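Local coordinates for racemase, putative (Roseobacter denitrificans, PDB 3TCS), which binds magnesium and D-alanine and, as a member of the mandelate racemase/muconate lactonizing enzyme family, may act as a hydro-lyase or racemase, at residues Arg214-Gly219 / Asp247-Asp252; Val168-Glu173 / Ser208-Asp213; Gln241-Thr246 / Ile269-Val274; Glu187-Met192 / His220-His225. All blocks are in the same frame, centred on the assembly; numbering follows the deposited sequence.

Contact 1 of 4, residues Arg214-Gly219 / Asp247-Asp252; sequences RAIEVG and DALDID. With MG (magnesium ion), chain K.
The carbonyl oxygen of Leu249 binds a magnesium ion, Leu249 O to MG being 2.0 Å, while the isobutyl group of the same residue packs on Gly219 and Ile216 of helix 212-224. Thr246 O and four waters complete six ligands, and two of those waters donate onward to Asp250 O and Ile251 O, so the turn leaving the helix folds round the ion. A cation here, at the carbonyl end of helix 239-248, is probably favoured by the helix dipole as well. Leu249 illustrates how one residue can serve a polar and an apolar neighbourhood at once: its CG stands anti to its own carbonyl carbon (chi1 -63°), which directs both methyls away from the metal. Leu249 CD1 lies 3.6 Å from Gly219 CA, and Leu249 CD2 sits 3.9 Å from Ile216 O. A beta carbon on Gly219 would collide with Leu249 CD1; with none there, the leucine can settle closely on the helix. Nearer the surface, the CD1 methyl of Ile216 lies 3.7 Å from Ala248 CB. Leu249 also touches Phe230, so its side chain lies where helix 212-224, strand 229-231 and the end of helix 239-248 come together.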
loop_
_atom_site.group_PDB
_atom_site.type_symbol
_atom_site.label_atom_id
_atom_site.label_comp_id
_atom_site.label_asym_id
_atom_site.label_seq_id
_atom_site.Cartn_x
_atom_site.Cartn_y
_atom_site.Cartn_z
ATOM N N ARG B 214 -12.083 -25.215 4.857
ATOM C CA ARG B 214 -12.899 -24.858 6.009
ATOM C C ARG B 214 -14.028 -23.910 5.606
ATOM O O ARG B 214 -15.146 -24.008 6.118
ATOM C CB ARG B 214 -12.029 -24.220 7.097
ATOM C CG ARG B 214 -12.804 -23.701 8.307
ATOM C CD ARG B 214 -13.725 -24.763 8.913
ATOM N NE ARG B 214 -14.429 -24.233 10.078
ATOM C CZ ARG B 214 -15.527 -24.760 10.611
ATOM N NH1 ARG B 214 -16.071 -25.853 10.089
ATOM N NH2 ARG B 214 -16.085 -24.183 11.669
ATOM N N ALA B 215 -13.733 -22.993 4.688
ATOM C CA ALA B 215 -14.732 -22.040 4.217
ATOM C C ALA B 215 -15.856 -22.779 3.502
ATOM O O ALA B 215 -17.027 -22.407 3.610
ATOM C CB ALA B 215 -14.091 -21.022 3.270
ATOM N N ILE B 216 -15.501 -23.823 2.761
ATOM C CA ILE B 216 -16.508 -24.593 2.041
ATOM C C ILE B 216 -17.415 -25.327 3.030
ATOM O O ILE B 216 -18.620 -25.455 2.798
ATOM C CB ILE B 216 -15.842 -25.579 1.054
ATOM C CG1 ILE B 216 -15.140 -24.784 -0.058
ATOM C CG2 ILE B 216 -16.893 -26.515 0.457
ATOM C CD1 ILE B 216 -14.236 -25.612 -0.964
ATOM N N GLU B 217 -16.843 -25.798 4.137
ATOM C CA GLU B 217 -17.638 -26.476 5.162
ATOM C C GLU B 217 -18.603 -25.453 5.754
ATOM O O GLU B 217 -19.783 -25.733 5.957
ATOM C CB GLU B 217 -16.761 -27.016 6.296
ATOM C CG GLU B 217 -15.708 -28.032 5.897
ATOM C CD GLU B 217 -15.054 -28.686 7.108
ATOM O OE1 GLU B 217 -14.694 -27.963 8.064
ATOM O OE2 GLU B 217 -14.899 -29.925 7.103
ATOM N N VAL B 218 -18.093 -24.263 6.052
ATOM C CA VAL B 218 -18.945 -23.222 6.608
ATOM C C VAL B 218 -19.985 -22.823 5.561
ATOM O O VAL B 218 -21.138 -22.567 5.895
ATOM C CB VAL B 218 -18.120 -21.987 7.035
ATOM C CG1 VAL B 218 -19.046 -20.861 7.489
ATOM C CG2 VAL B 218 -17.180 -22.369 8.169
ATOM N N GLY B 219 -19.572 -22.793 4.295
ATOM C CA GLY B 219 -20.484 -22.435 3.219
ATOM C C GLY B 219 -21.690 -23.357 3.167
ATOM O O GLY B 219 -22.816 -22.925 2.918
ATOM N N ASP B 247 -16.216 -21.003 -6.564
ATOM C CA ASP B 247 -16.507 -22.072 -7.514
ATOM C C ASP B 247 -17.206 -23.278 -6.891
ATOM O O ASP B 247 -18.053 -23.905 -7.530
ATOM C CB ASP B 247 -15.221 -22.529 -8.217
ATOM C CG ASP B 247 -14.655 -21.467 -9.157
ATOM O OD1 ASP B 247 -15.411 -20.562 -9.566
ATOM O OD2 ASP B 247 -13.458 -21.542 -9.500
ATOM N N ALA B 248 -16.869 -23.592 -5.643
ATOM C CA ALA B 248 -17.456 -24.744 -4.959
ATOM C C ALA B 248 -18.840 -24.511 -4.362
ATOM O O ALA B 248 -19.648 -25.438 -4.282
ATOM C CB ALA B 248 -16.511 -25.229 -3.864
ATOM N N LEU B 249 -19.111 -23.277 -3.949
ATOM C CA LEU B 249 -20.381 -22.936 -3.321
ATOM C C LEU B 249 -21.419 -22.297 -4.231
ATOM O O LEU B 249 -21.079 -21.607 -5.194
ATOM C CB LEU B 249 -20.132 -21.987 -2.149
ATOM C CG LEU B 249 -19.302 -22.510 -0.980
ATOM C CD1 LEU B 249 -19.153 -21.398 0.053
ATOM C CD2 LEU B 249 -19.990 -23.722 -0.361
ATOM N N ASP B 250 -22.689 -22.532 -3.908
ATOM C CA ASP B 250 -23.797 -21.951 -4.659
ATOM C C ASP B 250 -24.053 -20.549 -4.115
ATOM O O ASP B 250 -24.318 -19.618 -4.871
ATOM C CB ASP B 250 -25.069 -22.788 -4.498
ATOM C CG ASP B 250 -24.978 -24.135 -5.194
ATOM O OD1 ASP B 250 -24.557 -24.169 -6.370
ATOM O OD2 ASP B 250 -25.338 -25.158 -4.568
ATOM N N ILE B 251 -23.981 -20.411 -2.795
ATOM C CA ILE B 251 -24.209 -19.123 -2.139
ATOM C C ILE B 251 -23.239 -18.081 -2.700
ATOM O O ILE B 251 -22.101 -18.408 -3.019
ATOM C CB ILE B 251 -24.017 -19.257 -0.605
ATOM C CG1 ILE B 251 -24.363 -17.941 0.094
ATOM C CG2 ILE B 251 -22.588 -19.669 -0.291
ATOM C CD1 ILE B 251 -24.400 -18.063 1.609
ATOM N N ASP B 252 -23.691 -16.835 -2.840
ATOM C CA ASP B 252 -22.820 -15.783 -3.365
ATOM C C ASP B 252 -21.627 -15.551 -2.433
ATOM O O ASP B 252 -21.793 -15.447 -1.218
ATOM C CB ASP B 252 -23.573 -14.449 -3.510
ATOM C CG ASP B 252 -24.524 -14.415 -4.702
ATOM O OD1 ASP B 252 -24.326 -15.172 -5.680
ATOM O OD2 ASP B 252 -25.466 -13.599 -4.664
HETATM MG MG MG K . -20.364 -20.299 -6.600
HETATM O O HOH W 1 -20.361 -21.761 -8.003
HETATM O O HOH W 2 -22.501 -19.829 -7.153
HETATM O O HOH W 3 -20.591 -18.626 -5.196
HETATM O O HOH W 4 -19.945 -18.810 -8.085
#

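Contact 2 of 4, residues Val168-Glu173 / Ser208-Asp213; sequences VRAGAE and SCYTPD. With DAL (D-alanine), chain L.
Ala172 and Cys209 meet through a sulfur-centred hydrogen bond, with Ala172 N donating to Cys209 SG over 3.5 Å at an N-H...S angle of 157°. The thiol reaches that amide because SG stands anti to the backbone N of Cys209 (chi1 175°), and the backbone places Cys209 CB 3.1 Å from Ala172 O. This is the tight part of the contact. Beside it Gly171, at positive phi (54°), packs against both the sulfur and the phenol; a beta carbon there would run into Cys209 SG and crowd Tyr210 OH. The phenol oxygen comes within 3.1 Å of Gly171 N, yet the angle is too poor for a hydrogen bond, and that amide donates to Thr185 OG1 instead. Ala170 CB lies at the edge of the tyrosine ring, 3.8 Å from Tyr210 OH. Outward the packing thins: Ala172 is partly exposed, Glu173, whose CB points away from the other segment, packs on His93 of the second subunit, and Thr211 lies at the surface as the N-cap of helix 212-224. On the inner side Arg169 lines the D-alanine pocket, where the ligand's CA lies in the guanidinium plane at its edge. Loops after strands 165-169 and 201-205 thus meet at the C-terminal rim of the barrel, the active-site end in enolase-superfamily (β/α)8 domains.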
loop_
_atom_site.group_PDB
_atom_site.type_symbol
_atom_site.label_atom_id
_atom_site.label_comp_id
_atom_site.label_asym_id
_atom_site.label_seq_id
_atom_site.Cartn_x
_atom_site.Cartn_y
_atom_site.Cartn_z
ATOM N N VAL B 168 -23.840 -10.740 10.063
ATOM C CA VAL B 168 -23.147 -11.028 11.310
ATOM C C VAL B 168 -21.748 -11.536 10.972
ATOM O O VAL B 168 -21.379 -11.595 9.798
ATOM C CB VAL B 168 -23.910 -12.080 12.160
ATOM C CG1 VAL B 168 -25.279 -11.537 12.538
ATOM C CG2 VAL B 168 -24.041 -13.390 11.393
ATOM N N ARG B 169 -20.980 -11.909 11.989
ATOM C CA ARG B 169 -19.605 -12.363 11.781
ATOM C C ARG B 169 -19.371 -13.846 12.022
ATOM O O ARG B 169 -19.964 -14.443 12.923
ATOM C CB ARG B 169 -18.658 -11.577 12.696
ATOM C CG ARG B 169 -18.813 -10.066 12.608
ATOM C CD ARG B 169 -18.241 -9.516 11.310
ATOM N NE ARG B 169 -18.932 -8.297 10.892
ATOM C CZ ARG B 169 -18.559 -7.538 9.866
ATOM N NH1 ARG B 169 -17.490 -7.857 9.151
ATOM N NH2 ARG B 169 -19.275 -6.475 9.538
ATOM N N ALA B 170 -18.478 -14.418 11.218
ATOM C CA ALA B 170 -18.099 -15.822 11.318
ATOM C C ALA B 170 -16.605 -15.866 11.627
ATOM O O ALA B 170 -15.877 -14.922 11.317
ATOM C CB ALA B 170 -18.377 -16.549 9.995
ATOM N N GLY B 171 -16.160 -16.957 12.243
ATOM C CA GLY B 171 -14.757 -17.118 12.581
ATOM C C GLY B 171 -14.154 -15.985 13.385
ATOM O O GLY B 171 -14.864 -15.214 14.033
ATOM N N ALA B 172 -12.826 -15.907 13.361
ATOM C CA ALA B 172 -12.094 -14.857 14.059
ATOM C C ALA B 172 -11.438 -13.993 12.987
ATOM O O ALA B 172 -10.971 -14.511 11.971
ATOM C CB ALA B 172 -11.037 -15.465 14.971
ATOM N N GLU B 173 -11.416 -12.680 13.201
ATOM C CA GLU B 173 -10.827 -11.750 12.236
ATOM C C GLU B 173 -9.404 -12.182 11.874
ATOM O O GLU B 173 -8.528 -12.226 12.739
ATOM C CB GLU B 173 -10.818 -10.343 12.827
ATOM C CG GLU B 173 -10.467 -9.245 11.847
ATOM C CD GLU B 173 -10.452 -7.883 12.509
ATOM O OE1 GLU B 173 -11.487 -7.495 13.094
ATOM O OE2 GLU B 173 -9.407 -7.203 12.450
ATOM N N SER B 208 -11.514 -12.816 6.230
ATOM C CA SER B 208 -10.274 -13.534 5.920
ATOM C C SER B 208 -9.847 -14.640 6.883
ATOM O O SER B 208 -8.670 -14.989 6.947
ATOM C CB SER B 208 -9.118 -12.534 5.793
ATOM O OG SER B 208 -9.292 -11.671 4.683
ATOM N N CYS B 209 -10.791 -15.226 7.601
ATOM C CA CYS B 209 -10.434 -16.257 8.567
ATOM C C CYS B 209 -10.077 -17.658 8.073
ATOM O O CYS B 209 -9.131 -18.270 8.572
ATOM C CB CYS B 209 -11.556 -16.391 9.599
ATOM S SG CYS B 209 -11.315 -17.748 10.786
ATOM N N TYR B 210 -10.815 -18.149 7.086
ATOM C CA TYR B 210 -10.670 -19.526 6.612
ATOM C C TYR B 210 -9.780 -19.928 5.451
ATOM O O TYR B 210 -9.412 -19.122 4.604
ATOM C CB TYR B 210 -12.062 -20.072 6.300
ATOM C CG TYR B 210 -13.081 -19.856 7.389
ATOM C CD1 TYR B 210 -12.876 -20.362 8.671
ATOM C CD2 TYR B 210 -14.276 -19.180 7.128
ATOM C CE1 TYR B 210 -13.835 -20.209 9.668
ATOM C CE2 TYR B 210 -15.246 -19.020 8.125
ATOM C CZ TYR B 210 -15.014 -19.542 9.390
ATOM O OH TYR B 210 -15.971 -19.425 10.368
ATOM N N THR B 211 -9.455 -21.219 5.434
ATOM C CA THR B 211 -8.695 -21.826 4.351
ATOM C C THR B 211 -9.847 -22.235 3.434
ATOM O O THR B 211 -10.988 -22.336 3.889
ATOM C CB THR B 211 -7.952 -23.104 4.801
ATOM O OG1 THR B 211 -8.894 -24.032 5.360
ATOM C CG2 THR B 211 -6.888 -22.775 5.833
ATOM N N PRO B 212 -9.582 -22.469 2.139
ATOM C CA PRO B 212 -10.681 -22.861 1.251
ATOM C C PRO B 212 -11.537 -24.037 1.736
ATOM O O PRO B 212 -12.765 -23.977 1.667
ATOM C CB PRO B 212 -9.965 -23.153 -0.065
ATOM C CG PRO B 212 -8.871 -22.142 -0.054
ATOM C CD PRO B 212 -8.348 -22.234 1.368
ATOM N N ASP B 213 -10.903 -25.099 2.230
ATOM C CA ASP B 213 -11.657 -26.261 2.705
ATOM C C ASP B 213 -12.588 -25.940 3.866
ATOM O O ASP B 213 -13.749 -26.343 3.866
ATOM C CB ASP B 213 -10.716 -27.399 3.113
ATOM C CG ASP B 213 -10.087 -28.082 1.921
ATOM O OD1 ASP B 213 -10.787 -28.239 0.899
ATOM O OD2 ASP B 213 -8.903 -28.474 2.005
HETATM N N DAL L . -18.036 -5.555 5.573
HETATM C CA DAL L . -17.680 -5.580 7.004
HETATM C CB DAL L . -18.115 -4.290 7.685
HETATM C C DAL L . -16.204 -5.734 7.151
HETATM O O DAL L . -15.656 -6.690 6.705
#

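Contact 3 of 4, residues Gln241-Thr246 / Ile269-Val274; sequences QTKQVT and IDMRAV. With MG (magnesium ion), chain K.
A Schellman motif ends helix 262-270, and the carbonyls that follow from it, those of Met271 and Ala273, are taken up by Lys243 and Thr246 of helix 239-248. Lys243 runs extended until its last torsion, where it bends (chi4 65°) and brings the ammonium group head-on to the peptide oxygen: Lys243 NZ to Met271 O is 3.0 Å, with a C=O...N angle of 168°. Along the way its methylenes pass across the end of the methionine, Lys243 CD lying 3.6 Å from Met271 CE. With an alanine here, Met271 O is likely to lose its ammonium donor, and a gap would probably open beside the methionine methyl. Helix 239-248, strand 252-255 and helix 262-270 follow one another in the barrel domain, and Val253 of the strand touches both Thr242 and Thr246. Thr246 OG1 donates to Ala273 O over 2.6 Å, tilted 32° from the carbonyl plane, while its main-chain oxygen binds magnesium, Thr246 O to MG being 2.0 Å. Deeper in, Thr242 CG2 packs on Val274 CG1 at 3.7 Å. Within the motif, Ile269 O accepts Arg272 N and Arg272 NH1 from opposite faces of its carbonyl plane, so the arginine folds back over the helix end.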
loop_
_atom_site.group_PDB
_atom_site.type_symbol
_atom_site.label_atom_id
_atom_site.label_comp_id
_atom_site.label_asym_id
_atom_site.label_seq_id
_atom_site.Cartn_x
_atom_site.Cartn_y
_atom_site.Cartn_z
ATOM N N GLN B 241 -7.568 -18.692 -3.528
ATOM C CA GLN B 241 -8.270 -19.374 -2.445
ATOM C C GLN B 241 -9.742 -18.973 -2.452
ATOM O O GLN B 241 -10.634 -19.819 -2.378
ATOM C CB GLN B 241 -7.651 -19.011 -1.093
ATOM C CG GLN B 241 -6.362 -19.751 -0.773
ATOM C CD GLN B 241 -5.777 -19.331 0.559
ATOM O OE1 GLN B 241 -6.506 -19.069 1.520
ATOM N NE2 GLN B 241 -4.452 -19.275 0.630
ATOM N N THR B 242 -9.989 -17.672 -2.543
ATOM C CA THR B 242 -11.351 -17.158 -2.574
ATOM C C THR B 242 -12.110 -17.740 -3.769
ATOM O O THR B 242 -13.270 -18.147 -3.649
ATOM C CB THR B 242 -11.348 -15.618 -2.679
ATOM O OG1 THR B 242 -10.623 -15.068 -1.569
ATOM C CG2 THR B 242 -12.773 -15.076 -2.682
ATOM N N LYS B 243 -11.450 -17.777 -4.922
ATOM C CA LYS B 243 -12.064 -18.297 -6.134
ATOM C C LYS B 243 -12.478 -19.759 -5.982
ATOM O O LYS B 243 -13.511 -20.173 -6.502
ATOM C CB LYS B 243 -11.100 -18.144 -7.316
ATOM C CG LYS B 243 -11.610 -18.737 -8.623
ATOM C CD LYS B 243 -10.638 -18.449 -9.759
ATOM C CE LYS B 243 -10.959 -19.264 -11.003
ATOM N NZ LYS B 243 -12.267 -18.907 -11.610
ATOM N N GLN B 244 -11.671 -20.538 -5.270
ATOM C CA GLN B 244 -11.972 -21.952 -5.056
ATOM C C GLN B 244 -13.299 -22.080 -4.315
ATOM O O GLN B 244 -14.129 -22.930 -4.635
ATOM C CB GLN B 244 -10.865 -22.609 -4.230
ATOM C CG GLN B 244 -10.910 -24.126 -4.244
ATOM C CD GLN B 244 -9.923 -24.741 -3.278
ATOM O OE1 GLN B 244 -8.799 -24.256 -3.127
ATOM N NE2 GLN B 244 -10.331 -25.823 -2.624
ATOM N N VAL B 245 -13.488 -21.219 -3.321
ATOM C CA VAL B 245 -14.710 -21.212 -2.527
ATOM C C VAL B 245 -15.890 -20.800 -3.403
ATOM O O VAL B 245 -16.927 -21.463 -3.424
ATOM C CB VAL B 245 -14.579 -20.239 -1.335
ATOM C CG1 VAL B 245 -15.853 -20.266 -0.489
ATOM C CG2 VAL B 245 -13.373 -20.626 -0.489
ATOM N N THR B 246 -15.729 -19.695 -4.123
ATOM C CA THR B 246 -16.772 -19.209 -5.014
ATOM C C THR B 246 -17.196 -20.325 -5.978
ATOM O O THR B 246 -18.386 -20.575 -6.173
ATOM C CB THR B 246 -16.266 -17.999 -5.832
ATOM O OG1 THR B 246 -15.910 -16.940 -4.937
ATOM C CG2 THR B 246 -17.332 -17.506 -6.798
ATOM N N ILE B 269 -11.684 -9.440 -10.866
ATOM C CA ILE B 269 -12.886 -9.487 -11.685
ATOM C C ILE B 269 -12.707 -10.361 -12.925
ATOM O O ILE B 269 -13.583 -11.166 -13.250
ATOM C CB ILE B 269 -13.323 -8.050 -12.064
ATOM C CG1 ILE B 269 -13.777 -7.326 -10.785
ATOM C CG2 ILE B 269 -14.448 -8.084 -13.097
ATOM C CD1 ILE B 269 -14.133 -5.859 -10.965
ATOM N N ASP B 270 -11.569 -10.229 -13.597
ATOM C CA ASP B 270 -11.294 -11.031 -14.784
ATOM C C ASP B 270 -11.349 -12.530 -14.473
ATOM O O ASP B 270 -11.863 -13.318 -15.271
ATOM C CB ASP B 270 -9.905 -10.710 -15.358
ATOM C CG ASP B 270 -9.829 -9.333 -16.003
ATOM O OD1 ASP B 270 -10.865 -8.645 -16.108
ATOM O OD2 ASP B 270 -8.716 -8.939 -16.416
ATOM N N MET B 271 -10.814 -12.921 -13.316
ATOM C CA MET B 271 -10.790 -14.330 -12.934
ATOM C C MET B 271 -12.072 -14.782 -12.240
ATOM O O MET B 271 -12.218 -15.959 -11.896
ATOM C CB MET B 271 -9.581 -14.611 -12.031
ATOM C CG MET B 271 -9.693 -14.046 -10.618
ATOM S SD MET B 271 -8.138 -14.141 -9.687
ATOM C CE MET B 271 -8.167 -15.855 -9.120
ATOM N N ARG B 272 -12.996 -13.846 -12.045
ATOM C CA ARG B 272 -14.268 -14.123 -11.386
ATOM C C ARG B 272 -14.040 -14.778 -10.021
ATOM O O ARG B 272 -14.649 -15.801 -9.702
ATOM C CB ARG B 272 -15.126 -15.031 -12.266
ATOM C CG ARG B 272 -15.393 -14.476 -13.669
ATOM C CD ARG B 272 -16.343 -13.277 -13.641
ATOM N NE ARG B 272 -16.857 -12.970 -14.978
ATOM C CZ ARG B 272 -16.238 -12.220 -15.884
ATOM N NH1 ARG B 272 -15.061 -11.665 -15.615
ATOM N NH2 ARG B 272 -16.788 -12.047 -17.080
ATOM N N ALA B 273 -13.173 -14.176 -9.214
ATOM C CA ALA B 273 -12.856 -14.723 -7.900
ATOM C C ALA B 273 -14.022 -14.636 -6.918
ATOM O O ALA B 273 -14.081 -15.403 -5.961
ATOM C CB ALA B 273 -11.620 -14.022 -7.322
ATOM N N VAL B 274 -14.933 -13.694 -7.148
ATOM C CA VAL B 274 -16.105 -13.519 -6.293
ATOM C C VAL B 274 -17.339 -13.306 -7.169
ATOM O O VAL B 274 -17.221 -13.116 -8.382
ATOM C CB VAL B 274 -15.960 -12.288 -5.354
ATOM C CG1 VAL B 274 -14.762 -12.467 -4.427
ATOM C CG2 VAL B 274 -15.818 -11.015 -6.180
HETATM MG MG MG K . -20.364 -20.299 -6.600
HETATM O O HOH W 5 -14.482 -18.375 -10.832
HETATM O O HOH W 2 -22.501 -19.829 -7.153
HETATM O O HOH W 4 -19.945 -18.810 -8.085
HETATM O O HOH W 3 -20.591 -18.626 -5.196
HETATM O O HOH W 1 -20.361 -21.761 -8.003
#

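Contact 4 of 4, residues Glu187-Met192 / His220-His225; sequences EIIPTM and HMLQDH
Ile189 carries most of this contact, pointing from helix 184-196 at Met221, Leu222 and His225 and crossing each of these side chains at about a right angle. Its two branches divide the work: with CG1 anti to the carbonyl carbon and CG2 anti to the backbone N (chi1 -65°), the long branch enters between two residues and the short one turns to the imidazole. Ile189 CD1 lies 3.5 Å from Leu222 CD2 and 3.8 Å from Met221 CB, whereas Ile189 CG2 reaches His225 ND1 at 3.7 Å. Pro190 CA lies over one face of the same ring, and Pro190 CB is 3.6 Å from His225 NE2. Packing of this kind joins neighbouring outer helices of the (β/α)8 barrel, here 184-196 and 212-224. The next shell fixes the ring's rotation: His225 ND1 donates to Met221 O over 3.0 Å, nearly straight at 172°, with the oxygen in the ring plane. Replacing the imidazole with the methyl of an alanine is likely to leave Met221 O without its side-chain donor and to uncover the flank of Pro190. On the opposing helix, Pro190 has no amide hydrogen to offer the preceding turn, and the helix kinks there; next to the kink, Thr191 OG1 donates to Glu187 O at 2.8 Å. Farther out, Phe227 touches both Ile189 and Leu222, and Arg193 NE donates to His225 O.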
loop_
_atom_site.group_PDB
_atom_site.type_symbol
_atom_site.label_atom_id
_atom_site.label_comp_id
_atom_site.label_asym_id
_atom_site.label_seq_id
_atom_site.Cartn_x
_atom_site.Cartn_y
_atom_site.Cartn_z
ATOM N N GLU B 187 -23.073 -22.101 15.897
ATOM C CA GLU B 187 -24.259 -21.668 16.624
ATOM C C GLU B 187 -24.939 -20.437 16.032
ATOM O O GLU B 187 -26.163 -20.383 15.934
ATOM C CB GLU B 187 -23.912 -21.382 18.092
ATOM C CG GLU B 187 -25.027 -20.665 18.846
ATOM C CD GLU B 187 -24.688 -20.403 20.302
ATOM O OE1 GLU B 187 -23.491 -20.248 20.625
ATOM O OE2 GLU B 187 -25.624 -20.332 21.122
ATOM N N ILE B 188 -24.147 -19.454 15.622
ATOM C CA ILE B 188 -24.715 -18.220 15.100
ATOM C C ILE B 188 -25.535 -18.379 13.819
ATOM O O ILE B 188 -26.520 -17.667 13.623
ATOM C CB ILE B 188 -23.600 -17.148 14.900
ATOM C CG1 ILE B 188 -24.212 -15.747 14.941
ATOM C CG2 ILE B 188 -22.869 -17.381 13.588
ATOM C CD1 ILE B 188 -23.174 -14.629 15.008
ATOM N N ILE B 189 -25.158 -19.322 12.960
ATOM C CA ILE B 189 -25.882 -19.513 11.707
ATOM C C ILE B 189 -27.347 -19.900 11.920
ATOM O O ILE B 189 -28.243 -19.190 11.469
ATOM C CB ILE B 189 -25.148 -20.532 10.804
ATOM C CG1 ILE B 189 -23.793 -19.939 10.391
ATOM C CG2 ILE B 189 -25.991 -20.867 9.585
ATOM C CD1 ILE B 189 -22.937 -20.858 9.546
ATOM N N PRO B 190 -27.619 -21.027 12.604
ATOM C CA PRO B 190 -29.024 -21.385 12.814
ATOM C C PRO B 190 -29.744 -20.392 13.729
ATOM O O PRO B 190 -30.933 -20.146 13.559
ATOM C CB PRO B 190 -28.946 -22.786 13.429
ATOM C CG PRO B 190 -27.605 -22.800 14.106
ATOM C CD PRO B 190 -26.726 -22.090 13.100
ATOM N N THR B 191 -29.021 -19.819 14.689
ATOM C CA THR B 191 -29.622 -18.857 15.614
ATOM C C THR B 191 -30.204 -17.648 14.890
ATOM O O THR B 191 -31.301 -17.194 15.212
ATOM C CB THR B 191 -28.599 -18.362 16.673
ATOM O OG1 THR B 191 -28.240 -19.448 17.535
ATOM C CG2 THR B 191 -29.197 -17.243 17.520
ATOM N N MET B 192 -29.474 -17.114 13.918
ATOM C CA MET B 192 -29.979 -15.959 13.176
ATOM C C MET B 192 -31.231 -16.314 12.370
ATOM O O MET B 192 -32.208 -15.563 12.360
ATOM C CB MET B 192 -28.896 -15.406 12.249
ATOM C CG MET B 192 -27.792 -14.650 12.983
ATOM S SD MET B 192 -28.454 -13.281 13.963
ATOM C CE MET B 192 -29.044 -12.231 12.632
ATOM N N HIS B 220 -21.456 -24.641 3.400
ATOM C CA HIS B 220 -22.539 -25.617 3.389
ATOM C C HIS B 220 -23.532 -25.340 4.518
ATOM O O HIS B 220 -24.737 -25.491 4.342
ATOM C CB HIS B 220 -21.958 -27.028 3.496
ATOM C CG HIS B 220 -21.234 -27.465 2.260
ATOM N ND1 HIS B 220 -20.309 -28.486 2.255
ATOM C CD2 HIS B 220 -21.310 -27.022 0.982
ATOM C CE1 HIS B 220 -19.845 -28.652 1.028
ATOM N NE2 HIS B 220 -20.438 -27.777 0.236
ATOM N N MET B 221 -23.027 -24.921 5.673
ATOM C CA MET B 221 -23.910 -24.607 6.792
ATOM C C MET B 221 -24.760 -23.393 6.441
ATOM O O MET B 221 -25.947 -23.343 6.757
ATOM C CB MET B 221 -23.109 -24.301 8.058
ATOM C CG MET B 221 -22.230 -25.438 8.535
ATOM S SD MET B 221 -21.580 -25.092 10.185
ATOM C CE MET B 221 -20.187 -24.061 9.806
ATOM N N LEU B 222 -24.143 -22.406 5.796
ATOM C CA LEU B 222 -24.857 -21.195 5.402
ATOM C C LEU B 222 -25.962 -21.548 4.408
ATOM O O LEU B 222 -27.103 -21.105 4.548
ATOM C CB LEU B 222 -23.883 -20.186 4.777
ATOM C CG LEU B 222 -22.812 -19.629 5.725
ATOM C CD1 LEU B 222 -21.768 -18.852 4.930
ATOM C CD2 LEU B 222 -23.470 -18.743 6.781
ATOM N N GLN B 223 -25.629 -22.350 3.404
ATOM C CA GLN B 223 -26.624 -22.753 2.416
ATOM C C GLN B 223 -27.750 -23.549 3.080
ATOM O O GLN B 223 -28.912 -23.414 2.700
ATOM C CB GLN B 223 -25.969 -23.588 1.313
ATOM C CG GLN B 223 -24.848 -22.856 0.593
ATOM C CD GLN B 223 -24.200 -23.687 -0.490
ATOM O OE1 GLN B 223 -24.308 -24.920 -0.498
ATOM N NE2 GLN B 223 -23.507 -23.024 -1.404
ATOM N N ASP B 224 -27.410 -24.364 4.077
ATOM C CA ASP B 224 -28.412 -25.170 4.785
ATOM C C ASP B 224 -29.423 -24.313 5.544
ATOM O O ASP B 224 -30.488 -24.799 5.923
ATOM C CB ASP B 224 -27.758 -26.129 5.788
ATOM C CG ASP B 224 -26.959 -27.232 5.124
ATOM O OD1 ASP B 224 -27.187 -27.515 3.930
ATOM O OD2 ASP B 224 -26.106 -27.828 5.815
ATOM N N HIS B 225 -29.089 -23.051 5.792
ATOM C CA HIS B 225 -30.010 -22.176 6.501
ATOM C C HIS B 225 -30.431 -20.956 5.693
ATOM O O HIS B 225 -30.842 -19.936 6.246
ATOM C CB HIS B 225 -29.418 -21.752 7.843
ATOM C CG HIS B 225 -29.248 -22.891 8.796
ATOM N ND1 HIS B 225 -28.152 -23.725 8.768
ATOM C CD2 HIS B 225 -30.072 -23.385 9.750
ATOM C CE1 HIS B 225 -28.307 -24.685 9.662
ATOM N NE2 HIS B 225 -29.464 -24.501 10.272
#

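How the contacts relate
Contacts 1, 2 and 4 share helix 212-224: contact 2 holds its N-terminal approach, contact 1 its middle, and contact 4 its end. Contacts 1 and 3 share helix 239-248 and ligate a magnesium ion distinct from that in the D-alanine pocket, probably at the barrel's opposite end. Contacts 1 and 2 are mainly buried, contacts 3 and 4 only partly so. Chemistry changes with position: contacts 1 and 4 rest on packing with no hydrogen bond across, in contact 4 partly on an imidazole, contact 3 uses side-chain donors to helix-end carbonyls, and contact 2, at the pocket end, relies on a thiol and close loop packing. Tyr210 of contact 2 packs on Ala215 and Val218 of contact 1.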